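Glutathione S-transferase family protein (Pseudomonas putida, PDB 3LXZ) probably conjugates reduced glutathione to a wide range of hydrophobic electrophiles, of both foreign and endogenous origin. Local coordinates at residues Ala105-Phe113 against Leu165-Val173. Sequence-based numbering, arbitrary orientation.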
loop_
_atom_site.group_PDB
_atom_site.type_symbol
_atom_site.label_atom_id
_atom_site.label_comp_id
_atom_site.label_asym_id
_atom_site.label_seq_id
_atom_site.Cartn_x
_atom_site.Cartn_y
_atom_site.Cartn_z
ATOM N N ALA A 105 -1.880 -5.963 12.044
ATOM C CA ALA A 105 -1.128 -6.801 12.988
ATOM C C ALA A 105 0.076 -6.069 13.576
ATOM O O ALA A 105 0.361 -6.198 14.788
ATOM C CB ALA A 105 -0.697 -8.100 12.348
ATOM N N ARG A 106 0.768 -5.304 12.721
ATOM C CA ARG A 106 1.966 -4.545 13.085
ATOM C C ARG A 106 1.683 -3.582 14.258
ATOM O O ARG A 106 2.565 -3.351 15.092
ATOM C CB ARG A 106 2.551 -3.834 11.864
ATOM C CG ARG A 106 3.810 -2.958 12.087
ATOM C CD ARG A 106 4.453 -2.576 10.726
ATOM N NE ARG A 106 5.123 -3.738 10.109
ATOM C CZ ARG A 106 6.347 -4.152 10.446
ATOM N NH1 ARG A 106 6.889 -5.223 9.876
ATOM N NH2 ARG A 106 7.044 -3.492 11.376
ATOM N N THR A 107 0.443 -3.098 14.348
ATOM C CA THR A 107 0.066 -2.179 15.439
ATOM C C THR A 107 0.146 -2.879 16.788
ATOM O O THR A 107 0.207 -2.210 17.839
ATOM C CB THR A 107 -1.328 -1.509 15.264
ATOM O OG1 THR A 107 -2.387 -2.482 15.388
ATOM C CG2 THR A 107 -1.424 -0.716 13.935
ATOM N N CYS A 108 0.143 -4.214 16.760
ATOM C CA CYS A 108 0.200 -4.977 17.980
ATOM C C CYS A 108 1.503 -5.721 18.190
ATOM O O CYS A 108 1.580 -6.510 19.124
ATOM C CB CYS A 108 -0.960 -5.962 18.049
ATOM S SG CYS A 108 -2.569 -5.161 18.173
ATOM N N TYR A 109 2.520 -5.499 17.342
ATOM C CA TYR A 109 3.799 -6.222 17.514
ATOM C C TYR A 109 4.502 -5.829 18.818
ATOM O O TYR A 109 5.219 -6.646 19.410
ATOM C CB TYR A 109 4.773 -6.031 16.339
ATOM C CG TYR A 109 4.362 -6.636 14.992
ATOM C CD1 TYR A 109 3.318 -7.559 14.876
ATOM C CD2 TYR A 109 5.066 -6.294 13.839
ATOM C CE1 TYR A 109 2.964 -8.088 13.621
ATOM C CE2 TYR A 109 4.740 -6.831 12.586
ATOM C CZ TYR A 109 3.689 -7.728 12.478
ATOM O OH TYR A 109 3.366 -8.213 11.221
ATOM N N ALA A 110 4.275 -4.591 19.271
ATOM C CA ALA A 110 4.806 -4.162 20.561
ATOM C C ALA A 110 4.441 -5.157 21.658
ATOM O O ALA A 110 5.296 -5.535 22.447
ATOM C CB ALA A 110 4.336 -2.760 20.910
ATOM N N GLU A 111 3.188 -5.594 21.696
ATOM C CA GLU A 111 2.715 -6.504 22.733
ATOM C C GLU A 111 3.086 -7.956 22.448
ATOM O O GLU A 111 3.571 -8.668 23.338
ATOM C CB GLU A 111 1.212 -6.376 22.931
ATOM C CG GLU A 111 0.699 -7.195 24.112
ATOM C CD GLU A 111 -0.728 -6.869 24.493
ATOM O OE1 GLU A 111 -1.439 -7.799 24.911
ATOM O OE2 GLU A 111 -1.146 -5.693 24.377
ATOM N N SER A 112 2.877 -8.395 21.211
ATOM C CA SER A 112 3.033 -9.810 20.885
ATOM C C SER A 112 4.492 -10.259 20.882
ATOM O O SER A 112 4.797 -11.418 21.210
ATOM C CB SER A 112 2.385 -10.110 19.546
ATOM O OG SER A 112 2.990 -9.319 18.545
ATOM N N PHE A 113 5.391 -9.352 20.512
ATOM C CA PHE A 113 6.795 -9.708 20.434
ATOM C C PHE A 113 7.710 -9.037 21.440
ATOM O O PHE A 113 8.692 -9.643 21.846
ATOM C CB PHE A 113 7.304 -9.638 18.991
ATOM C CG PHE A 113 6.458 -10.460 18.035
ATOM C CD1 PHE A 113 6.274 -11.836 18.247
ATOM C CD2 PHE A 113 5.796 -9.858 16.960
ATOM C CE1 PHE A 113 5.465 -12.610 17.380
ATOM C CE2 PHE A 113 4.988 -10.616 16.092
ATOM C CZ PHE A 113 4.825 -11.999 16.307
ATOM N N LEU A 165 2.843 -13.894 11.334
ATOM C CA LEU A 165 2.862 -12.879 12.372
ATOM C C LEU A 165 1.487 -12.427 12.792
ATOM O O LEU A 165 1.260 -12.141 13.983
ATOM C CB LEU A 165 3.705 -11.700 11.923
ATOM C CG LEU A 165 5.170 -12.020 11.629
ATOM C CD1 LEU A 165 5.913 -10.712 11.384
ATOM C CD2 LEU A 165 5.840 -12.840 12.776
ATOM N N ALA A 166 0.562 -12.331 11.836
ATOM C CA ALA A 166 -0.811 -11.931 12.174
ATOM C C ALA A 166 -1.489 -12.974 13.060
ATOM O O ALA A 166 -2.219 -12.636 13.995
ATOM C CB ALA A 166 -1.626 -11.683 10.925
ATOM N N ASN A 167 -1.251 -14.255 12.778
ATOM C CA ASN A 167 -1.862 -15.298 13.620
ATOM C C ASN A 167 -1.261 -15.340 15.029
ATOM O O ASN A 167 -1.980 -15.591 15.994
ATOM C CB ASN A 167 -1.827 -16.671 12.961
ATOM C CG ASN A 167 -3.020 -17.538 13.360
ATOM O OD1 ASN A 167 -4.176 -17.099 13.314
ATOM N ND2 ASN A 167 -2.748 -18.774 13.734
ATOM N N ALA A 168 0.026 -15.026 15.151
ATOM C CA ALA A 168 0.645 -14.894 16.476
ATOM C C ALA A 168 0.003 -13.759 17.260
ATOM O O ALA A 168 -0.352 -13.951 18.436
ATOM C CB ALA A 168 2.155 -14.679 16.351
ATOM N N VAL A 169 -0.166 -12.594 16.618
ATOM C CA VAL A 169 -0.883 -11.472 17.225
ATOM C C VAL A 169 -2.260 -11.943 17.630
ATOM O O VAL A 169 -2.700 -11.670 18.751
ATOM C CB VAL A 169 -1.006 -10.233 16.258
ATOM C CG1 VAL A 169 -2.059 -9.214 16.747
ATOM C CG2 VAL A 169 0.331 -9.585 16.046
ATOM N N GLY A 170 -2.955 -12.630 16.725
ATOM C CA GLY A 170 -4.289 -13.143 17.048
ATOM C C GLY A 170 -4.290 -13.964 18.337
ATOM O O GLY A 170 -5.045 -13.681 19.276
ATOM N N LYS A 171 -3.440 -14.980 18.389
ATOM C CA LYS A 171 -3.441 -15.876 19.543
ATOM C C LYS A 171 -2.970 -15.176 20.818
ATOM O O LYS A 171 -3.638 -15.275 21.850
ATOM C CB LYS A 171 -2.638 -17.141 19.262
ATOM C CG LYS A 171 -3.297 -18.019 18.187
ATOM C CD LYS A 171 -2.346 -19.087 17.642
ATOM C CE LYS A 171 -2.109 -20.232 18.625
ATOM N NZ LYS A 171 -1.269 -21.295 17.988
ATOM N N LYS A 172 -1.865 -14.437 20.749
ATOM C CA LYS A 172 -1.275 -13.867 21.959
ATOM C C LYS A 172 -2.001 -12.631 22.488
ATOM O O LYS A 172 -2.143 -12.466 23.711
ATOM C CB LYS A 172 0.226 -13.564 21.761
ATOM C CG LYS A 172 1.078 -14.809 21.488
ATOM C CD LYS A 172 2.517 -14.466 21.061
ATOM C CE LYS A 172 3.496 -14.404 22.256
ATOM N NZ LYS A 172 3.949 -15.752 22.761
ATOM N N VAL A 173 -2.442 -11.760 21.576
ATOM C CA VAL A 173 -3.020 -10.458 21.946
ATOM C C VAL A 173 -4.557 -10.446 21.927
ATOM O O VAL A 173 -5.197 -9.842 22.791
ATOM C CB VAL A 173 -2.478 -9.316 21.017
ATOM C CG1 VAL A 173 -3.010 -7.939 21.448
ATOM C CG2 VAL A 173 -0.957 -9.315 20.976
#
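Val169 and its neighbours on helix 154-174 pack, without any cross hydrogen bond, against the C-terminal end of helix 84-106 and, past a type I turn from Arg106 to Tyr109, the short helix 109-114, an apolar contact in the all-helical C-terminal domain of the glutathione S-transferase fold. The axes of 109-113 and 165-173 cross at 74°, 9.3 Å apart at their closest. Small residues suit the tight end, where Ala105 CB lies 3.8 Å from Ala166 CA. The branches of Val169 divide the contact: CG1 meets Cys108 CB, while CG2 sits among Ala105 O, Ser112 OG and the Tyr109 ring edge, 3.8 Å from CD1. The Tyr109 and Leu165 side chains cross at about a right angle, with Tyr109 OH, hydrogen-bonded to Glu102, 3.6 Å from Leu165 CD1. Replacing Tyr109 by an alanine is likely to open a gap beside Leu165 and Val169 and leave Glu102 without its hydroxyl partner. One ring face lies over CA of glutathione-binding Arg106. The long Phe113 side chain bridges Leu165 CD2 and Ala168 CB, and small Ser112 lets Val173 CG2 approach its CB. With chi1 at 59°, Ser112 OG turns back to Cys108 O, a 3.2 Å hydrogen bond from above the carbonyl plane.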